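Local structure of lipoteichoic acid primase (Listeria monocytogenes, 4UOP) at residues E112-T117 / F166-F172; L142-Y148 / M346-K352; I339-T344 / M358-L364. The protein belongs to the sulfatase-like family and is an extracellular catalytic domain, a mixed alpha/beta fold whose metal site here holds a magnesium ion. All coordinates share one frame; numbering follows the deposited sequence.

The three contacts lie in one alpha/beta domain, and their chemistry differs with the elements they join. Interaction 1 is wholly buried and joins two helices through aromatic rings and a shared carboxylate oxygen. Interaction 3, closest to the centre of the chain, ties the start of helix 341-348 to a loop through side-chain to backbone hydrogen bonds. Interaction 2 lies farthest out, about 19 Å from the chain centre to its own centre; it joins the ends of helices 139-144 and 341-348, and its apolar middle gives way to partly exposed residues. Interactions 2 and 3 share helix 341-348 and touch, Leu142 against Met342; interactions 1 and 3 touch where Ser114 and Val115 pack against Ile339 and Ile341.

Interaction 1 of 3, residues E112-T117 / F166-F172; sequences EWSVYT and FYPAVGF
Tyr167 donates its hydroxyl to the carboxylate of Glu112, OH to OE1 2.6 Å, on the syn lone pair that faces the other carboxylate oxygen. OE1 lies at the edge of the Tyr167 ring and in its plane, with the carboxylate turned 50° from the ring. A second phenol grips the same oxygen: Tyr116 OH, one turn further along Glu112's own helix, donates to the anti lone pair of Glu112 OE1 at 2.7 Å. Tyrosine suits both places, since it brings a polar tip to a buried carboxylate while its ring packs against apolar neighbours.

The Tyr116 ring also belongs to an aromatic cluster with Trp113, Phe166 and Phe172. Phe172 directs its edge at one face in a T-shaped pair, planes 83° apart, with Phe172 CE2 3.7 Å from Tyr116 CE2. Phe166 lies between Tyr116 and Trp113; with CG anti to the backbone N (chi1 171°), its ring reaches both. Its CE2 meets the edge of Tyr116 at CD2, 3.6 Å away, and its CE1 is 3.4 Å from Trp113 CE3, rim to rim in each case. Beyond the rings, Val170 CG1 touches Thr117 CG2 at 4.1 Å.

In the next shell, Arg163 forms a salt bridge with Glu112 OE2, so both carboxylate oxygens are engaged; the Glu112 side chain lies about 8 Å from the bound magnesium ion. Thr117 OG1 donates to Trp113 O at 2.6 Å and sits over one face of the indole. Gly171, which takes a positive phi readily, closes helix 163-169 in a Schellman motif and leads the chain on to Phe172.

Helices 107-117 and 163-169 are thereby packed together, with Thr128 of helix 127-130 touching Phe166, while Tyr116 lies on strand 214-219 and Tyr116, Tyr167 and Phe172 all meet Thr152 of strand 149-153.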
loop_
_atom_site.group_PDB
_atom_site.type_symbol
_atom_site.label_atom_id
_atom_site.label_comp_id
_atom_site.label_asym_id
_atom_site.label_seq_id
_atom_site.Cartn_x
_atom_site.Cartn_y
_atom_site.Cartn_z
ATOM N N GLU B 112 -6.899 6.113 12.790
ATOM C CA GLU B 112 -7.991 5.656 13.621
ATOM C C GLU B 112 -7.737 4.227 14.084
ATOM O O GLU B 112 -7.933 3.920 15.260
ATOM C CB GLU B 112 -9.303 5.722 12.857
ATOM C CG GLU B 112 -9.795 7.141 12.567
ATOM C CD GLU B 112 -11.206 7.128 12.007
ATOM O OE1 GLU B 112 -12.142 6.892 12.788
ATOM O OE2 GLU B 112 -11.361 7.329 10.777
ATOM N N TRP B 113 -7.326 3.365 13.153
ATOM C CA TRP B 113 -7.013 1.969 13.482
ATOM C C TRP B 113 -6.012 1.872 14.635
ATOM O O TRP B 113 -6.217 1.101 15.603
ATOM C CB TRP B 113 -6.468 1.224 12.249
ATOM C CG TRP B 113 -6.081 -0.182 12.579
ATOM C CD1 TRP B 113 -4.876 -0.611 13.034
ATOM C CD2 TRP B 113 -6.930 -1.334 12.558
ATOM N NE1 TRP B 113 -4.911 -1.964 13.281
ATOM C CE2 TRP B 113 -6.160 -2.433 12.992
ATOM C CE3 TRP B 113 -8.261 -1.547 12.197
ATOM C CZ2 TRP B 113 -6.683 -3.720 13.083
ATOM C CZ3 TRP B 113 -8.776 -2.828 12.287
ATOM C CH2 TRP B 113 -7.991 -3.893 12.718
ATOM N N SER B 114 -4.910 2.602 14.490
ATOM C CA SER B 114 -3.821 2.617 15.466
ATOM C C SER B 114 -4.302 3.073 16.834
ATOM O O SER B 114 -4.004 2.458 17.856
ATOM C CB SER B 114 -2.702 3.553 14.985
ATOM O OG SER B 114 -2.028 3.003 13.888
ATOM N N VAL B 115 -5.074 4.147 16.842
ATOM C CA VAL B 115 -5.553 4.708 18.088
ATOM C C VAL B 115 -6.572 3.796 18.783
ATOM O O VAL B 115 -6.451 3.531 19.989
ATOM C CB VAL B 115 -6.104 6.131 17.864
ATOM C CG1 VAL B 115 -6.738 6.679 19.130
ATOM C CG2 VAL B 115 -4.970 7.034 17.390
ATOM N N TYR B 116 -7.551 3.288 18.047
ATOM C CA TYR B 116 -8.600 2.485 18.680
ATOM C C TYR B 116 -8.103 1.100 19.138
ATOM O O TYR B 116 -8.573 0.603 20.160
ATOM C CB TYR B 116 -9.806 2.281 17.765
ATOM C CG TYR B 116 -10.419 3.543 17.190
ATOM C CD1 TYR B 116 -10.374 4.738 17.871
ATOM C CD2 TYR B 116 -11.060 3.515 15.955
ATOM C CE1 TYR B 116 -10.931 5.887 17.325
ATOM C CE2 TYR B 116 -11.613 4.649 15.404
ATOM C CZ TYR B 116 -11.539 5.834 16.086
ATOM O OH TYR B 116 -12.078 6.978 15.527
ATOM N N THR B 117 -7.208 0.490 18.361
ATOM C CA THR B 117 -6.841 -0.918 18.553
ATOM C C THR B 117 -5.500 -1.134 19.242
ATOM O O THR B 117 -5.262 -2.232 19.765
ATOM C CB THR B 117 -6.801 -1.723 17.220
ATOM O OG1 THR B 117 -5.678 -1.323 16.417
ATOM C CG2 THR B 117 -8.082 -1.550 16.446
ATOM N N PHE B 166 -16.424 -0.894 10.337
ATOM C CA PHE B 166 -15.293 -0.808 11.259
ATOM C C PHE B 166 -15.696 -0.299 12.642
ATOM O O PHE B 166 -15.231 -0.811 13.654
ATOM C CB PHE B 166 -14.198 0.065 10.646
ATOM C CG PHE B 166 -13.088 0.410 11.579
ATOM C CD1 PHE B 166 -12.309 -0.588 12.158
ATOM C CD2 PHE B 166 -12.817 1.736 11.889
ATOM C CE1 PHE B 166 -11.277 -0.260 13.017
ATOM C CE2 PHE B 166 -11.782 2.061 12.745
ATOM C CZ PHE B 166 -11.017 1.060 13.312
ATOM N N TYR B 167 -16.552 0.708 12.687
ATOM C CA TYR B 167 -16.911 1.295 13.965
ATOM C C TYR B 167 -17.646 0.296 14.892
ATOM O O TYR B 167 -17.297 0.207 16.072
ATOM C CB TYR B 167 -17.647 2.621 13.781
ATOM C CG TYR B 167 -16.793 3.765 13.254
ATOM C CD1 TYR B 167 -15.414 3.826 13.464
ATOM C CD2 TYR B 167 -17.381 4.823 12.577
ATOM C CE1 TYR B 167 -14.660 4.894 13.002
ATOM C CE2 TYR B 167 -16.638 5.878 12.112
ATOM C CZ TYR B 167 -15.276 5.906 12.324
ATOM O OH TYR B 167 -14.539 6.969 11.861
ATOM N N PRO B 168 -18.617 -0.476 14.360
ATOM C CA PRO B 168 -19.193 -1.626 15.086
ATOM C C PRO B 168 -18.175 -2.704 15.440
ATOM O O PRO B 168 -18.233 -3.253 16.539
ATOM C CB PRO B 168 -20.211 -2.202 14.091
ATOM C CG PRO B 168 -20.576 -1.073 13.211
ATOM C CD PRO B 168 -19.391 -0.158 13.146
ATOM N N ALA B 169 -17.249 -2.998 14.525
ATOM C CA ALA B 169 -16.204 -3.974 14.780
ATOM C C ALA B 169 -15.383 -3.639 16.017
ATOM O O ALA B 169 -15.015 -4.540 16.774
ATOM C CB ALA B 169 -15.289 -4.124 13.567
ATOM N N VAL B 170 -15.058 -2.358 16.215
ATOM C CA VAL B 170 -14.297 -1.966 17.409
ATOM C C VAL B 170 -15.184 -1.667 18.604
ATOM O O VAL B 170 -14.683 -1.369 19.678
ATOM C CB VAL B 170 -13.310 -0.784 17.171
ATOM C CG1 VAL B 170 -12.205 -1.202 16.224
ATOM C CG2 VAL B 170 -14.017 0.470 16.665
ATOM N N GLY B 171 -16.497 -1.736 18.426
ATOM C CA GLY B 171 -17.418 -1.652 19.546
ATOM C C GLY B 171 -17.811 -0.248 19.966
ATOM O O GLY B 171 -18.181 -0.050 21.113
ATOM N N PHE B 172 -17.757 0.726 19.051
ATOM C CA PHE B 172 -18.395 2.008 19.308
ATOM C C PHE B 172 -19.901 1.762 19.437
ATOM O O PHE B 172 -20.477 1.033 18.626
ATOM C CB PHE B 172 -18.123 3.045 18.192
ATOM C CG PHE B 172 -16.831 3.816 18.360
ATOM C CD1 PHE B 172 -16.709 4.784 19.345
ATOM C CD2 PHE B 172 -15.759 3.601 17.518
ATOM C CE1 PHE B 172 -15.538 5.483 19.515
ATOM C CE2 PHE B 172 -14.576 4.311 17.668
ATOM C CZ PHE B 172 -14.468 5.256 18.668
#

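Interaction 2 of 3, residues L142-Y148 / M346-K352; sequences LLGKNDY and MNLLGIK
Leu143 and Ile351 meet at the middle of the contact, where CD2 of Leu143 presses on CD1 of Ile351 at 3.3 Å, closer than carbons usually pack. The same Leu143 CD2 also touches Leu349 CD1 at 3.8 Å and lies over the rim of one face of the Tyr148 ring. Met346, its chain bent at chi2 and chi3, brings its sulfur and methyl to the leucines: SD is 3.9 Å from Leu142 CD2, and CE packs on Leu143. An unbranched, flexible chain can bend so that sulfur and methyl both reach leucine carbons. Leu142 CD2 continues onto Ile351 CG2, the two side chains running alongside in opposite senses.

The polar groups are held separately. Asn146 ND2 donates to Leu142 O (2.9 Å, 164°), with the acceptor in the amide plane; this fixes the amide group where it abuts Ile351. A water donates to Tyr148 OH at 2.8 Å and to Leu349 O at 2.9 Å, bridging the segments, while the phenol is also hydrogen-bonded to Lys58 O.

Gly350, at positive phi, ends helix 341-348 in a Schellman motif just before Ile351. The two helix ends are therefore held chiefly by apolar packing, with one water supplying the polar bridge.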
loop_
_atom_site.group_PDB
_atom_site.type_symbol
_atom_site.label_atom_id
_atom_site.label_comp_id
_atom_site.label_asym_id
_atom_site.label_seq_id
_atom_site.Cartn_x
_atom_site.Cartn_y
_atom_site.Cartn_z
ATOM N N LEU B 142 -13.335 -1.558 25.543
ATOM C CA LEU B 142 -12.918 -1.607 26.936
ATOM C C LEU B 142 -13.614 -0.526 27.765
ATOM O O LEU B 142 -14.021 -0.770 28.890
ATOM C CB LEU B 142 -11.401 -1.477 27.052
ATOM C CG LEU B 142 -10.797 -1.552 28.453
ATOM C CD1 LEU B 142 -11.234 -2.822 29.170
ATOM C CD2 LEU B 142 -9.283 -1.496 28.345
ATOM N N LEU B 143 -13.750 0.682 27.224
ATOM C CA LEU B 143 -14.434 1.740 27.953
ATOM C C LEU B 143 -15.915 1.426 28.148
ATOM O O LEU B 143 -16.488 1.747 29.194
ATOM C CB LEU B 143 -14.241 3.101 27.274
ATOM C CG LEU B 143 -12.823 3.665 27.379
ATOM C CD1 LEU B 143 -12.713 4.953 26.567
ATOM C CD2 LEU B 143 -12.424 3.894 28.829
ATOM N N GLY B 144 -16.521 0.761 27.168
ATOM C CA GLY B 144 -17.902 0.340 27.264
ATOM C C GLY B 144 -18.155 -0.651 28.402
ATOM O O GLY B 144 -19.269 -0.718 28.910
ATOM N N LYS B 145 -17.125 -1.396 28.790
ATOM C CA LYS B 145 -17.195 -2.292 29.956
ATOM C C LYS B 145 -16.908 -1.581 31.276
ATOM O O LYS B 145 -16.962 -2.192 32.347
ATOM C CB LYS B 145 -16.214 -3.461 29.787
ATOM C CG LYS B 145 -16.545 -4.391 28.633
ATOM C CD LYS B 145 -17.952 -4.944 28.760
ATOM C CE LYS B 145 -18.267 -5.973 27.692
ATOM N NZ LYS B 145 -19.577 -6.627 27.967
ATOM N N ASN B 146 -16.606 -0.291 31.192
ATOM C CA ASN B 146 -16.373 0.538 32.354
ATOM C C ASN B 146 -17.329 1.715 32.422
ATOM O O ASN B 146 -16.970 2.785 32.901
ATOM C CB ASN B 146 -14.920 0.991 32.340
ATOM C CG ASN B 146 -13.959 -0.138 32.689
ATOM O OD1 ASN B 146 -13.643 -0.321 33.854
ATOM N ND2 ASN B 146 -13.501 -0.897 31.692
ATOM N N ASP B 147 -18.549 1.494 31.942
ATOM C CA ASP B 147 -19.659 2.426 32.087
ATOM C C ASP B 147 -19.519 3.692 31.254
ATOM O O ASP B 147 -20.098 4.718 31.611
ATOM C CB ASP B 147 -19.883 2.812 33.560
ATOM C CG ASP B 147 -20.141 1.606 34.441
ATOM O OD1 ASP B 147 -21.289 1.123 34.439
ATOM O OD2 ASP B 147 -19.194 1.137 35.105
ATOM N N TYR B 148 -18.768 3.613 30.155
ATOM C CA TYR B 148 -18.741 4.692 29.167
ATOM C C TYR B 148 -19.673 4.335 28.013
ATOM O O TYR B 148 -19.673 3.199 27.544
ATOM C CB TYR B 148 -17.328 4.915 28.606
ATOM C CG TYR B 148 -16.346 5.538 29.583
ATOM C CD1 TYR B 148 -15.809 4.811 30.627
ATOM C CD2 TYR B 148 -15.962 6.862 29.458
ATOM C CE1 TYR B 148 -14.926 5.389 31.543
ATOM C CE2 TYR B 148 -15.072 7.446 30.347
ATOM C CZ TYR B 148 -14.560 6.706 31.396
ATOM O OH TYR B 148 -13.691 7.282 32.294
ATOM N N MET B 346 -5.772 4.760 29.106
ATOM C CA MET B 346 -6.349 3.800 30.041
ATOM C C MET B 346 -5.697 3.961 31.421
ATOM O O MET B 346 -6.386 3.874 32.444
ATOM C CB MET B 346 -6.197 2.363 29.544
ATOM C CG MET B 346 -6.948 2.027 28.259
ATOM S SD MET B 346 -8.732 2.382 28.270
ATOM C CE MET B 346 -8.753 4.079 27.680
ATOM N N ASN B 347 -4.390 4.211 31.455
ATOM C CA ASN B 347 -3.725 4.467 32.732
ATOM C C ASN B 347 -4.300 5.696 33.455
ATOM O O ASN B 347 -4.611 5.650 34.653
ATOM C CB ASN B 347 -2.210 4.587 32.538
ATOM C CG ASN B 347 -1.486 4.947 33.824
ATOM O OD1 ASN B 347 -1.388 4.122 34.744
ATOM N ND2 ASN B 347 -0.998 6.164 33.912
ATOM N N LEU B 348 -4.454 6.808 32.737
ATOM C CA LEU B 348 -5.023 8.006 33.340
ATOM C C LEU B 348 -6.442 7.774 33.878
ATOM O O LEU B 348 -6.815 8.305 34.941
ATOM C CB LEU B 348 -5.033 9.166 32.327
ATOM C CG LEU B 348 -3.661 9.696 31.943
ATOM C CD1 LEU B 348 -3.782 10.672 30.776
ATOM C CD2 LEU B 348 -3.010 10.393 33.125
ATOM N N LEU B 349 -7.231 6.999 33.139
ATOM C CA LEU B 349 -8.613 6.727 33.514
ATOM C C LEU B 349 -8.725 5.654 34.611
ATOM O O LEU B 349 -9.819 5.365 35.057
ATOM C CB LEU B 349 -9.418 6.313 32.284
ATOM C CG LEU B 349 -9.641 7.420 31.233
ATOM C CD1 LEU B 349 -10.351 6.849 30.013
ATOM C CD2 LEU B 349 -10.407 8.595 31.792
ATOM N N GLY B 350 -7.594 5.075 35.020
ATOM C CA GLY B 350 -7.569 4.060 36.078
ATOM C C GLY B 350 -8.175 2.746 35.660
ATOM O O GLY B 350 -8.818 2.077 36.462
ATOM N N ILE B 351 -8.028 2.397 34.387
ATOM C CA ILE B 351 -8.617 1.197 33.858
ATOM C C ILE B 351 -7.522 0.168 33.591
ATOM O O ILE B 351 -6.555 0.436 32.898
ATOM C CB ILE B 351 -9.440 1.501 32.594
ATOM C CG1 ILE B 351 -10.689 2.298 32.989
ATOM C CG2 ILE B 351 -9.815 0.216 31.864
ATOM C CD1 ILE B 351 -11.470 2.877 31.832
ATOM N N LYS B 352 -7.684 -1.017 34.170
ATOM C CA LYS B 352 -6.766 -2.112 33.937
ATOM C C LYS B 352 -7.115 -2.777 32.627
ATOM O O LYS B 352 -8.278 -3.066 32.354
ATOM C CB LYS B 352 -6.821 -3.142 35.070
ATOM C CG LYS B 352 -6.056 -2.722 36.314
ATOM C CD LYS B 352 -4.557 -2.618 36.056
ATOM C CE LYS B 352 -3.735 -2.835 37.323
ATOM N NZ LYS B 352 -3.604 -1.600 38.149
HETATM O O HOH W 1 -12.548 6.074 34.501
#

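Interaction 3 of 3, residues I339-T344 / M358-L364; sequences IDIMPT and MFGTDIL
Thr344 turns its hydroxyl beside its own backbone N (chi1 -60°), which sets OG1 between the carbonyl of Asp340, four residues back, and the NH of Ile363. OG1 donates to Asp340 O at 2.8 Å and accepts from Ile363 N at 3.0 Å along a nearly straight line (174°). Its CG2, anti to the backbone N, rests instead on Ile363 and Leu364. Threonine suits the site, giving one hydroxyl that serves both segments and a methyl for the apolar side.

Asp340 makes the second link: its OD1 takes the NH of Thr361 at 2.7 Å (156°), on the anti side and somewhat out of the carboxylate plane. Its CB packs on Ile363 CG2, and OD2 accepts from Gly337 N. Gly360, lacking a side chain, lets the backbones approach until its CA is 4.1 Å from Asp340 CA, and that CA makes a CA-H...O contact of 3.4 Å with Ile339 O.

Between these links Pro343 lays its ring against the extended backbone at Gly360-Thr361, CG 3.6 Å from Thr361 N. The bent end of Met358 covers the proline, CE lying 3.8 Å from Pro343 CB, and its sulfur lies across the Met342 chain.

Asp362 OD1 accepts from Leu364 N at 3.1 Å, an Asx turn that bends the loop, and a water joins OD1 to Thr344 O; Asn365 holds OD2. Ser118 hydrogen-bonds to both Ile339 O and Gly360 N, and Phe359 lies on helix 412-433.

The loop is thus fastened to the beginning of helix 341-348 by two side chains that accept its backbone NH groups, with Pro343 and Met358 packed beside them; such directional bonds should fix its alignment more closely than apolar packing alone.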
loop_
_atom_site.group_PDB
_atom_site.type_symbol
_atom_site.label_atom_id
_atom_site.label_comp_id
_atom_site.label_asym_id
_atom_site.label_seq_id
_atom_site.Cartn_x
_atom_site.Cartn_y
_atom_site.Cartn_z
ATOM N N ILE B 339 -0.305 4.394 18.039
ATOM C CA ILE B 339 -0.581 3.136 18.755
ATOM C C ILE B 339 -0.462 3.226 20.276
ATOM O O ILE B 339 -0.952 2.335 20.986
ATOM C CB ILE B 339 0.317 1.978 18.281
ATOM C CG1 ILE B 339 1.798 2.339 18.427
ATOM C CG2 ILE B 339 -0.040 1.581 16.864
ATOM C CD1 ILE B 339 2.702 1.131 18.386
ATOM N N ASP B 340 0.226 4.249 20.774
ATOM C CA ASP B 340 0.444 4.429 22.213
ATOM C C ASP B 340 -0.667 5.186 22.941
ATOM O O ASP B 340 -0.661 5.274 24.163
ATOM C CB ASP B 340 1.779 5.141 22.446
ATOM C CG ASP B 340 2.965 4.370 21.855
ATOM O OD1 ASP B 340 3.041 3.139 22.105
ATOM O OD2 ASP B 340 3.790 4.975 21.120
ATOM N N ILE B 341 -1.619 5.759 22.195
ATOM C CA ILE B 341 -2.643 6.575 22.836
ATOM C C ILE B 341 -3.526 5.757 23.790
ATOM O O ILE B 341 -3.788 6.203 24.910
ATOM C CB ILE B 341 -3.465 7.383 21.807
ATOM C CG1 ILE B 341 -2.551 8.447 21.182
ATOM C CG2 ILE B 341 -4.668 8.019 22.490
ATOM C CD1 ILE B 341 -3.173 9.281 20.060
ATOM N N MET B 342 -3.933 4.551 23.392
ATOM C CA MET B 342 -4.833 3.743 24.247
ATOM C C MET B 342 -4.208 3.387 25.608
ATOM O O MET B 342 -4.788 3.709 26.643
ATOM C CB MET B 342 -5.306 2.479 23.538
ATOM C CG MET B 342 -6.139 1.594 24.444
ATOM S SD MET B 342 -6.784 0.126 23.653
ATOM C CE MET B 342 -7.576 -0.629 25.077
ATOM N N PRO B 343 -3.025 2.743 25.616
ATOM C CA PRO B 343 -2.455 2.422 26.936
ATOM C C PRO B 343 -2.179 3.658 27.807
ATOM O O PRO B 343 -2.339 3.593 29.026
ATOM C CB PRO B 343 -1.168 1.654 26.602
ATOM C CG PRO B 343 -0.886 1.966 25.160
ATOM C CD PRO B 343 -2.213 2.185 24.520
ATOM N N THR B 344 -1.835 4.790 27.184
ATOM C CA THR B 344 -1.578 6.013 27.919
ATOM C C THR B 344 -2.879 6.508 28.581
ATOM O O THR B 344 -2.905 6.877 29.762
ATOM C CB THR B 344 -0.972 7.091 26.983
ATOM O OG1 THR B 344 0.259 6.611 26.421
ATOM C CG2 THR B 344 -0.687 8.406 27.713
ATOM N N MET B 358 -1.860 -5.181 23.611
ATOM C CA MET B 358 -1.618 -3.810 23.136
ATOM C C MET B 358 -0.175 -3.740 22.657
ATOM O O MET B 358 0.747 -4.112 23.389
ATOM C CB MET B 358 -1.871 -2.782 24.253
ATOM C CG MET B 358 -3.338 -2.649 24.706
ATOM S SD MET B 358 -3.589 -1.291 25.879
ATOM C CE MET B 358 -2.541 -1.783 27.265
ATOM N N PHE B 359 0.029 -3.270 21.425
ATOM C CA PHE B 359 1.375 -3.115 20.892
ATOM C C PHE B 359 1.957 -1.762 21.253
ATOM O O PHE B 359 3.159 -1.563 21.171
ATOM C CB PHE B 359 1.385 -3.345 19.389
ATOM C CG PHE B 359 1.162 -4.776 19.029
ATOM C CD1 PHE B 359 -0.118 -5.308 19.016
ATOM C CD2 PHE B 359 2.240 -5.618 18.801
ATOM C CE1 PHE B 359 -0.320 -6.654 18.731
ATOM C CE2 PHE B 359 2.043 -6.965 18.514
ATOM C CZ PHE B 359 0.763 -7.479 18.485
ATOM N N GLY B 360 1.098 -0.841 21.663
ATOM C CA GLY B 360 1.548 0.444 22.191
ATOM C C GLY B 360 1.963 0.346 23.634
ATOM O O GLY B 360 1.755 -0.693 24.283
ATOM N N THR B 361 2.527 1.440 24.132
ATOM C CA THR B 361 3.060 1.564 25.473
ATOM C C THR B 361 2.521 2.839 26.140
ATOM O O THR B 361 2.315 3.858 25.483
ATOM C CB THR B 361 4.604 1.634 25.406
ATOM O OG1 THR B 361 5.096 0.479 24.712
ATOM C CG2 THR B 361 5.231 1.705 26.776
ATOM N N ASP B 362 2.312 2.772 27.444
ATOM C CA ASP B 362 1.949 3.927 28.248
ATOM C C ASP B 362 3.128 4.900 28.251
ATOM O O ASP B 362 4.140 4.689 28.911
ATOM C CB ASP B 362 1.571 3.477 29.658
ATOM C CG ASP B 362 1.295 4.623 30.610
ATOM O OD1 ASP B 362 1.328 5.811 30.210
ATOM O OD2 ASP B 362 1.030 4.325 31.793
ATOM N N ILE B 363 2.994 6.002 27.518
ATOM C CA ILE B 363 4.141 6.873 27.345
ATOM C C ILE B 363 4.478 7.703 28.588
ATOM O O ILE B 363 5.572 8.240 28.676
ATOM C CB ILE B 363 4.001 7.790 26.116
ATOM C CG1 ILE B 363 2.922 8.831 26.306
ATOM C CG2 ILE B 363 3.750 6.955 24.856
ATOM C CD1 ILE B 363 3.016 9.939 25.262
ATOM N N LEU B 364 3.559 7.808 29.539
ATOM C CA LEU B 364 3.851 8.559 30.762
ATOM C C LEU B 364 4.541 7.697 31.825
ATOM O O LEU B 364 4.893 8.201 32.894
ATOM C CB LEU B 364 2.581 9.185 31.332
ATOM C CG LEU B 364 1.833 10.144 30.393
ATOM C CD1 LEU B 364 0.600 10.682 31.082
ATOM C CD2 LEU B 364 2.738 11.264 29.939
HETATM O O HOH W 2 -0.715 7.380 31.433
#